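PDB 1IYB: ribonuclease, which probably cleaves single-stranded RNA as a T2-type ribonuclease and binds guanosine-5'-monophosphate in a pocket. Local coordinates for residues Ala37-Leu45 / Lys117-Leu128; Ile136-Leu145 / Cys199-Thr207. All coordinates share one frame; numbering follows the deposited sequence.

Interaction 1: Ala37-Leu45 / Lys117-Leu128; sequences ASDFGIHGL and KALDLKNQINLL. With 5GP (guanosine-5'-monophosphate), chain C.
One water joins Phe40 and Leu128. It accepts a hydrogen bond from Phe40 N at 2.9 Å and one from Leu128 N at 3.1 Å. The carbonyl of Phe40 is served separately, by a weak hydrogen bond from Lys122 NZ to Phe40 O (3.1 Å). The Lys122 chain reaches it by bending at chi2 (63°) and again at chi4 (57°). On the way its CB and CG pass along CG1 and CD1 of Ile42, and its CD lies 3.8 Å from Ile42 CG1.

The remaining contact is mostly apolar. Leu127 CB sits over one face of the Phe40 ring, off toward its rim, as a CH-pi contact 3.9 Å from the centroid. The two side chains cross at about a right angle. Leu45 CD1 meets Leu121 CD1 at 3.9 Å. Ile42 CD1 reaches down to the backbone of helix 111-124 at Ala118 O (3.7 Å).

Strand 41-48 edges the antiparallel sheet, and a classic beta bulge at His43 and Gly44 faces Val14. The FGIHGLWP sequence matches the first conserved active-site segment of T2 ribonucleases. His43 takes no part in the helix contact. It meets the guanosine-5'-monophosphate, whose N2 lies over one face of its imidazole.

Beside this largely apolar strand-helix packing, the water and, weakly, Lys122 NZ give the backbone amide and carbonyl of Phe40 polar partners.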
# COMPACT_ATOMS: atom_id res chain seq x y z
N ALA A 37 -23.35 9.91 -15.79
CA ALA A 37 -24.16 11.06 -15.42
C ALA A 37 -23.25 12.06 -14.72
O ALA A 37 -22.27 11.67 -14.08
CB ALA A 37 -25.28 10.63 -14.49
N SER A 38 -23.57 13.35 -14.83
CA SER A 38 -22.76 14.39 -14.20
C SER A 38 -23.05 14.49 -12.71
O SER A 38 -23.57 15.50 -12.22
CB SER A 38 -23.01 15.74 -14.87
OG SER A 38 -22.52 15.75 -16.20
N ASP A 39 -22.71 13.43 -11.98
CA ASP A 39 -22.91 13.37 -10.54
C ASP A 39 -21.64 12.77 -9.95
O ASP A 39 -20.81 12.22 -10.68
CB ASP A 39 -24.08 12.45 -10.17
CG ASP A 39 -25.31 12.70 -11.02
OD1 ASP A 39 -25.73 13.87 -11.14
OD2 ASP A 39 -25.86 11.71 -11.56
N PHE A 40 -21.48 12.88 -8.64
CA PHE A 40 -20.32 12.26 -8.02
C PHE A 40 -20.52 10.75 -8.17
O PHE A 40 -21.65 10.27 -8.23
CB PHE A 40 -20.22 12.60 -6.53
CG PHE A 40 -19.69 13.97 -6.25
CD1 PHE A 40 -20.50 15.10 -6.38
CD2 PHE A 40 -18.36 14.14 -5.86
CE1 PHE A 40 -20.00 16.37 -6.11
CE2 PHE A 40 -17.85 15.42 -5.60
CZ PHE A 40 -18.67 16.53 -5.72
N GLY A 41 -19.42 10.01 -8.24
CA GLY A 41 -19.50 8.57 -8.34
C GLY A 41 -18.77 7.97 -7.15
O GLY A 41 -17.91 8.62 -6.56
N ILE A 42 -19.12 6.75 -6.78
CA ILE A 42 -18.46 6.09 -5.65
C ILE A 42 -17.02 5.72 -6.01
O ILE A 42 -16.75 5.28 -7.12
CB ILE A 42 -19.17 4.76 -5.29
CG1 ILE A 42 -20.61 5.03 -4.84
CG2 ILE A 42 -18.39 4.03 -4.19
CD1 ILE A 42 -21.46 3.78 -4.74
N HIS A 43 -16.09 5.96 -5.09
CA HIS A 43 -14.72 5.53 -5.33
C HIS A 43 -14.64 4.24 -4.50
O HIS A 43 -14.33 3.18 -5.03
CB HIS A 43 -13.69 6.55 -4.84
CG HIS A 43 -12.28 6.15 -5.14
ND1 HIS A 43 -11.22 7.04 -5.12
CD2 HIS A 43 -11.74 4.94 -5.45
CE1 HIS A 43 -10.10 6.40 -5.41
NE2 HIS A 43 -10.39 5.13 -5.62
N GLY A 44 -14.97 4.34 -3.21
CA GLY A 44 -14.96 3.17 -2.36
C GLY A 44 -15.30 3.42 -0.90
O GLY A 44 -15.48 4.57 -0.48
N LEU A 45 -15.40 2.33 -0.14
CA LEU A 45 -15.68 2.35 1.30
C LEU A 45 -14.37 1.81 1.89
O LEU A 45 -14.06 0.62 1.77
CB LEU A 45 -16.86 1.43 1.64
CG LEU A 45 -17.38 1.43 3.08
CD1 LEU A 45 -17.78 2.84 3.50
CD2 LEU A 45 -18.58 0.50 3.17
N LYS A 117 -23.86 -1.56 1.13
CA LYS A 117 -23.68 -0.44 2.05
C LYS A 117 -23.18 0.78 1.29
O LYS A 117 -23.65 1.90 1.51
CB LYS A 117 -22.70 -0.80 3.17
CG LYS A 117 -22.48 0.32 4.17
CD LYS A 117 -23.74 0.63 4.96
CE LYS A 117 -23.52 1.80 5.90
NZ LYS A 117 -24.69 2.02 6.80
N ALA A 118 -22.22 0.57 0.39
CA ALA A 118 -21.68 1.68 -0.40
C ALA A 118 -22.79 2.33 -1.23
O ALA A 118 -22.87 3.55 -1.33
CB ALA A 118 -20.57 1.18 -1.30
N LEU A 119 -23.64 1.50 -1.83
CA LEU A 119 -24.74 2.00 -2.64
C LEU A 119 -25.76 2.76 -1.80
O LEU A 119 -26.28 3.79 -2.23
CB LEU A 119 -25.43 0.84 -3.37
CG LEU A 119 -24.64 0.22 -4.52
CD1 LEU A 119 -25.36 -1.02 -5.02
CD2 LEU A 119 -24.49 1.24 -5.64
N ASP A 120 -26.04 2.25 -0.60
CA ASP A 120 -27.00 2.91 0.28
C ASP A 120 -26.46 4.25 0.76
O ASP A 120 -27.20 5.23 0.85
CB ASP A 120 -27.35 1.99 1.45
CG ASP A 120 -28.26 0.83 1.04
OD1 ASP A 120 -28.52 -0.07 1.87
OD2 ASP A 120 -28.73 0.81 -0.12
N LEU A 121 -25.16 4.30 1.07
CA LEU A 121 -24.53 5.54 1.52
C LEU A 121 -24.57 6.57 0.38
O LEU A 121 -24.77 7.76 0.60
CB LEU A 121 -23.08 5.28 1.94
CG LEU A 121 -22.90 4.63 3.31
CD1 LEU A 121 -21.49 4.07 3.44
CD2 LEU A 121 -23.19 5.65 4.40
N LYS A 122 -24.38 6.08 -0.85
CA LYS A 122 -24.39 6.94 -2.03
C LYS A 122 -25.74 7.63 -2.19
O LYS A 122 -25.82 8.83 -2.45
CB LYS A 122 -24.06 6.10 -3.27
CG LYS A 122 -24.06 6.84 -4.61
CD LYS A 122 -23.01 7.92 -4.66
CE LYS A 122 -22.71 8.34 -6.10
NZ LYS A 122 -23.93 8.79 -6.83
N ASN A 123 -26.81 6.86 -2.02
CA ASN A 123 -28.16 7.40 -2.14
C ASN A 123 -28.47 8.33 -0.97
O ASN A 123 -29.21 9.30 -1.12
CB ASN A 123 -29.17 6.26 -2.19
CG ASN A 123 -30.61 6.75 -2.29
OD1 ASN A 123 -31.00 7.37 -3.28
ND2 ASN A 123 -31.40 6.47 -1.26
N GLN A 124 -27.89 8.03 0.19
CA GLN A 124 -28.08 8.81 1.41
C GLN A 124 -27.36 10.16 1.34
O GLN A 124 -27.84 11.16 1.88
CB GLN A 124 -27.54 8.02 2.60
CG GLN A 124 -27.67 8.70 3.96
CD GLN A 124 -26.78 8.07 5.02
OE1 GLN A 124 -26.55 6.86 5.03
NE2 GLN A 124 -26.28 8.90 5.94
N ILE A 125 -26.22 10.17 0.66
CA ILE A 125 -25.40 11.37 0.55
C ILE A 125 -25.22 11.82 -0.90
O ILE A 125 -24.20 11.53 -1.53
CB ILE A 125 -24.02 11.11 1.18
CG1 ILE A 125 -24.21 10.55 2.59
CG2 ILE A 125 -23.21 12.40 1.22
CD1 ILE A 125 -22.95 10.05 3.23
N ASN A 126 -26.21 12.53 -1.43
CA ASN A 126 -26.16 13.03 -2.80
C ASN A 126 -25.42 14.37 -2.76
O ASN A 126 -26.02 15.42 -2.51
CB ASN A 126 -27.57 13.24 -3.35
CG ASN A 126 -27.58 13.50 -4.84
OD1 ASN A 126 -26.73 14.22 -5.36
ND2 ASN A 126 -28.55 12.93 -5.54
N LEU A 127 -24.12 14.32 -3.00
CA LEU A 127 -23.28 15.51 -2.95
C LEU A 127 -23.61 16.58 -3.97
O LEU A 127 -23.58 17.76 -3.65
CB LEU A 127 -21.82 15.10 -3.07
CG LEU A 127 -21.33 14.22 -1.92
CD1 LEU A 127 -19.96 13.65 -2.26
CD2 LEU A 127 -21.27 15.04 -0.64
N LEU A 128 -23.93 16.18 -5.20
CA LEU A 128 -24.26 17.16 -6.22
C LEU A 128 -25.48 17.97 -5.79
O LEU A 128 -25.48 19.19 -5.87
CB LEU A 128 -24.53 16.49 -7.56
CG LEU A 128 -24.89 17.45 -8.70
CD1 LEU A 128 -23.69 18.32 -9.03
CD2 LEU A 128 -25.34 16.67 -9.93
P 5GP C . -7.70 3.18 -3.90
O1P 5GP C . -6.74 2.79 -2.87
O2P 5GP C . -9.09 2.62 -3.65
O3P 5GP C . -7.74 4.74 -4.04
O5' 5GP C . -7.27 2.67 -5.40
C5' 5GP C . -8.00 3.11 -6.60
C4' 5GP C . -7.45 2.53 -7.93
O4' 5GP C . -8.65 2.10 -8.72
C3' 5GP C . -6.71 3.44 -8.91
O3' 5GP C . -5.32 3.56 -8.63
C2' 5GP C . -6.94 2.81 -10.28
O2' 5GP C . -5.96 1.79 -10.59
C1' 5GP C . -8.35 2.24 -10.15
N9 5GP C . -9.48 2.90 -10.88
C8 5GP C . -10.27 2.42 -11.90
N7 5GP C . -11.26 3.20 -12.27
C5 5GP C . -11.10 4.31 -11.41
C6 5GP C . -11.88 5.50 -11.33
O6 5GP C . -12.86 5.81 -12.00
N1 5GP C . -11.39 6.39 -10.32
C2 5GP C . -10.28 6.12 -9.52
N2 5GP C . -9.99 7.09 -8.64
N3 5GP C . -9.54 4.99 -9.59
C4 5GP C . -10.01 4.13 -10.56
O HOH W 1 -23.56 13.59 -6.82

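Interaction 2: Ile136-Leu145 / Cys199-Thr207; sequences IHPDGGFYSL and CGSSIEFPT. Unlike the reference sequence in segment 136-145: His137 (reference Asn).
Phe205 and Pro138 pack together at the end of a short antiparallel beta pair, strand 142-144 against strand 202-204. Tyr143 and Ile203 form its hydrogen-bonded pair, each N bonded to the other's O. Phe142 with Glu204 and Ser144 with Ser202 are the non-hydrogen-bonded pairs.

The Phe205 side chain leaves the backbone with CG opposite N (chi1 -168°), which carries the ring to Pro138. Its CB lies 3.8 Å from Tyr143 CE1. Its CG meets Pro138 CA at 3.7 Å. On one flank CD2 comes to 3.3 Å from His137 O, and CE2 to 3.7 Å from Pro138 CD. CD1, CE1 and CZ at the tip all lie beneath Pro138 CB. That atom stands almost over the ring centre, a CH-pi contact 3.7 Å from the centroid and 7° off the normal. Ile136 O lies at the ring edge. Trp17 meets the same ring edge-to-face.

Backbone bonds join the same stretch of chain. Gly140 N donates to Phe205 O at 2.9 Å, from above the carbonyl plane, and Phe205 N donates to Gly141 O. An Asx turn, Gly141 N to Asp139 OD1, shapes the loop before the strand. Beyond the other end of the pair, Cys199 is tied to Cys164 by a disulfide.

Glu204 CB lies over a face of the Phe142 ring, and farther out one water donates to both Gly140 O (2.8 Å) and Glu204 OE2 (2.7 Å).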
# COMPACT_ATOMS: atom_id res chain seq x y z
N ILE A 136 -23.67 26.02 -5.12
CA ILE A 136 -22.33 25.58 -5.51
C ILE A 136 -22.52 24.58 -6.64
O ILE A 136 -22.87 23.43 -6.41
CB ILE A 136 -21.61 24.91 -4.30
CG1 ILE A 136 -21.51 25.92 -3.15
CG2 ILE A 136 -20.22 24.43 -4.71
CD1 ILE A 136 -20.98 25.36 -1.85
N HIS A 137 -22.30 25.04 -7.87
CA HIS A 137 -22.49 24.18 -9.04
C HIS A 137 -21.22 23.87 -9.81
O HIS A 137 -20.25 24.63 -9.77
CB HIS A 137 -23.49 24.82 -10.01
CG HIS A 137 -24.70 25.40 -9.34
ND1 HIS A 137 -24.77 26.71 -8.93
CD2 HIS A 137 -25.89 24.83 -9.01
CE1 HIS A 137 -25.95 26.93 -8.37
NE2 HIS A 137 -26.64 25.81 -8.40
N PRO A 138 -21.21 22.73 -10.52
CA PRO A 138 -20.06 22.30 -11.31
C PRO A 138 -20.08 23.04 -12.65
O PRO A 138 -20.30 22.44 -13.70
CB PRO A 138 -20.29 20.80 -11.46
CG PRO A 138 -21.78 20.71 -11.55
CD PRO A 138 -22.24 21.67 -10.47
N ASP A 139 -19.84 24.34 -12.58
CA ASP A 139 -19.84 25.21 -13.75
C ASP A 139 -18.48 25.83 -14.04
O ASP A 139 -18.38 26.83 -14.74
CB ASP A 139 -20.87 26.33 -13.57
CG ASP A 139 -20.72 27.04 -12.23
OD1 ASP A 139 -19.58 27.10 -11.71
OD2 ASP A 139 -21.73 27.56 -11.72
N GLY A 140 -17.42 25.23 -13.49
CA GLY A 140 -16.09 25.76 -13.71
C GLY A 140 -15.77 26.94 -12.82
O GLY A 140 -14.67 27.49 -12.88
N GLY A 141 -16.73 27.34 -11.98
CA GLY A 141 -16.51 28.46 -11.09
C GLY A 141 -15.66 28.08 -9.89
O GLY A 141 -15.36 26.90 -9.68
N PHE A 142 -15.25 29.08 -9.11
CA PHE A 142 -14.44 28.83 -7.93
C PHE A 142 -15.25 29.07 -6.66
O PHE A 142 -16.05 30.00 -6.58
CB PHE A 142 -13.19 29.71 -7.93
CG PHE A 142 -12.16 29.27 -8.93
CD1 PHE A 142 -12.39 29.39 -10.29
CD2 PHE A 142 -10.96 28.71 -8.50
CE1 PHE A 142 -11.44 28.96 -11.22
CE2 PHE A 142 -10.01 28.27 -9.41
CZ PHE A 142 -10.25 28.39 -10.78
N TYR A 143 -15.04 28.21 -5.67
CA TYR A 143 -15.75 28.29 -4.41
C TYR A 143 -14.77 28.12 -3.26
O TYR A 143 -13.73 27.49 -3.40
CB TYR A 143 -16.82 27.19 -4.34
CG TYR A 143 -17.77 27.21 -5.52
CD1 TYR A 143 -17.44 26.58 -6.72
CD2 TYR A 143 -18.98 27.89 -5.44
CE1 TYR A 143 -18.29 26.64 -7.82
CE2 TYR A 143 -19.84 27.95 -6.54
CZ TYR A 143 -19.49 27.33 -7.72
OH TYR A 143 -20.34 27.40 -8.80
N SER A 144 -15.11 28.69 -2.11
CA SER A 144 -14.23 28.58 -0.95
C SER A 144 -14.35 27.17 -0.40
O SER A 144 -15.42 26.55 -0.44
CB SER A 144 -14.60 29.59 0.13
OG SER A 144 -15.85 29.29 0.73
N LEU A 145 -13.24 26.66 0.12
CA LEU A 145 -13.21 25.33 0.70
C LEU A 145 -14.23 25.23 1.83
O LEU A 145 -14.97 24.25 1.94
CB LEU A 145 -11.80 25.03 1.22
CG LEU A 145 -11.57 23.71 1.93
CD1 LEU A 145 -11.88 22.55 1.00
CD2 LEU A 145 -10.12 23.65 2.40
N CYS A 199 -5.81 21.24 -0.82
CA CYS A 199 -6.69 22.25 -1.40
C CYS A 199 -6.28 23.67 -1.07
O CYS A 199 -5.69 23.93 -0.03
CB CYS A 199 -8.12 22.06 -0.90
SG CYS A 199 -8.97 20.52 -1.34
N GLY A 200 -6.62 24.60 -1.97
CA GLY A 200 -6.33 25.99 -1.73
C GLY A 200 -7.54 26.57 -1.02
O GLY A 200 -8.54 25.87 -0.85
N SER A 201 -7.46 27.82 -0.59
CA SER A 201 -8.59 28.45 0.10
C SER A 201 -9.82 28.48 -0.81
O SER A 201 -10.95 28.37 -0.33
CB SER A 201 -8.21 29.88 0.52
OG SER A 201 -7.82 30.65 -0.60
N SER A 202 -9.59 28.64 -2.11
CA SER A 202 -10.67 28.66 -3.09
C SER A 202 -10.32 27.63 -4.16
O SER A 202 -9.18 27.58 -4.63
CB SER A 202 -10.81 30.05 -3.72
OG SER A 202 -9.67 30.39 -4.48
N ILE A 203 -11.30 26.82 -4.55
CA ILE A 203 -11.07 25.78 -5.54
C ILE A 203 -12.14 25.72 -6.63
O ILE A 203 -13.29 26.11 -6.42
CB ILE A 203 -10.98 24.39 -4.88
CG1 ILE A 203 -12.28 24.09 -4.13
CG2 ILE A 203 -9.79 24.34 -3.94
CD1 ILE A 203 -12.31 22.73 -3.44
N GLU A 204 -11.74 25.22 -7.80
CA GLU A 204 -12.65 25.10 -8.93
C GLU A 204 -13.51 23.85 -8.85
O GLU A 204 -13.08 22.82 -8.33
CB GLU A 204 -11.86 25.07 -10.24
CG GLU A 204 -12.71 24.67 -11.45
CD GLU A 204 -11.89 24.36 -12.69
OE1 GLU A 204 -10.90 23.60 -12.59
OE2 GLU A 204 -12.24 24.88 -13.77
N PHE A 205 -14.74 23.95 -9.35
CA PHE A 205 -15.67 22.83 -9.40
C PHE A 205 -15.95 22.74 -10.90
O PHE A 205 -16.94 23.29 -11.40
CB PHE A 205 -16.95 23.17 -8.61
CG PHE A 205 -17.87 21.99 -8.36
CD1 PHE A 205 -17.48 20.69 -8.67
CD2 PHE A 205 -19.12 22.19 -7.79
CE1 PHE A 205 -18.33 19.61 -8.41
CE2 PHE A 205 -19.98 21.12 -7.53
CZ PHE A 205 -19.58 19.83 -7.84
N PRO A 206 -15.08 22.04 -11.64
CA PRO A 206 -15.19 21.87 -13.09
C PRO A 206 -16.43 21.17 -13.62
O PRO A 206 -16.98 20.27 -12.99
CB PRO A 206 -13.91 21.11 -13.45
CG PRO A 206 -13.71 20.25 -12.27
CD PRO A 206 -13.98 21.20 -11.11
N THR A 207 -16.88 21.60 -14.79
CA THR A 207 -18.04 21.01 -15.42
C THR A 207 -17.62 19.63 -15.91
O THR A 207 -16.43 19.37 -16.08
CB THR A 207 -18.49 21.81 -16.65
OG1 THR A 207 -17.47 21.74 -17.66
CG2 THR A 207 -18.72 23.27 -16.28
O HOH W 2 -13.52 26.69 -15.30

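From the N terminus, strand 10-16 comes first, then strand 41-48. Interaction 1 closes a long loop, mostly helical where it is regular, by bringing helices 111-124 and 127-133 back to 37-45. Interaction 2 opens only afterwards, so the two are in series and neither nest nor cross. It closes a second loop, which holds helix 145-156 and strands 161-166 and 172-182. Their centres are about 19 Å apart, yet they touch: Phe40 CE1 lies 3.9 Å from Phe205 CZ, and Leu128 CD1 lies 3.9 Å from Pro138 CD. Interaction 1 ties edge strand 41-48 to the two helices. Interaction 2 ties the C-terminal segment to the chain just after helix 127-133.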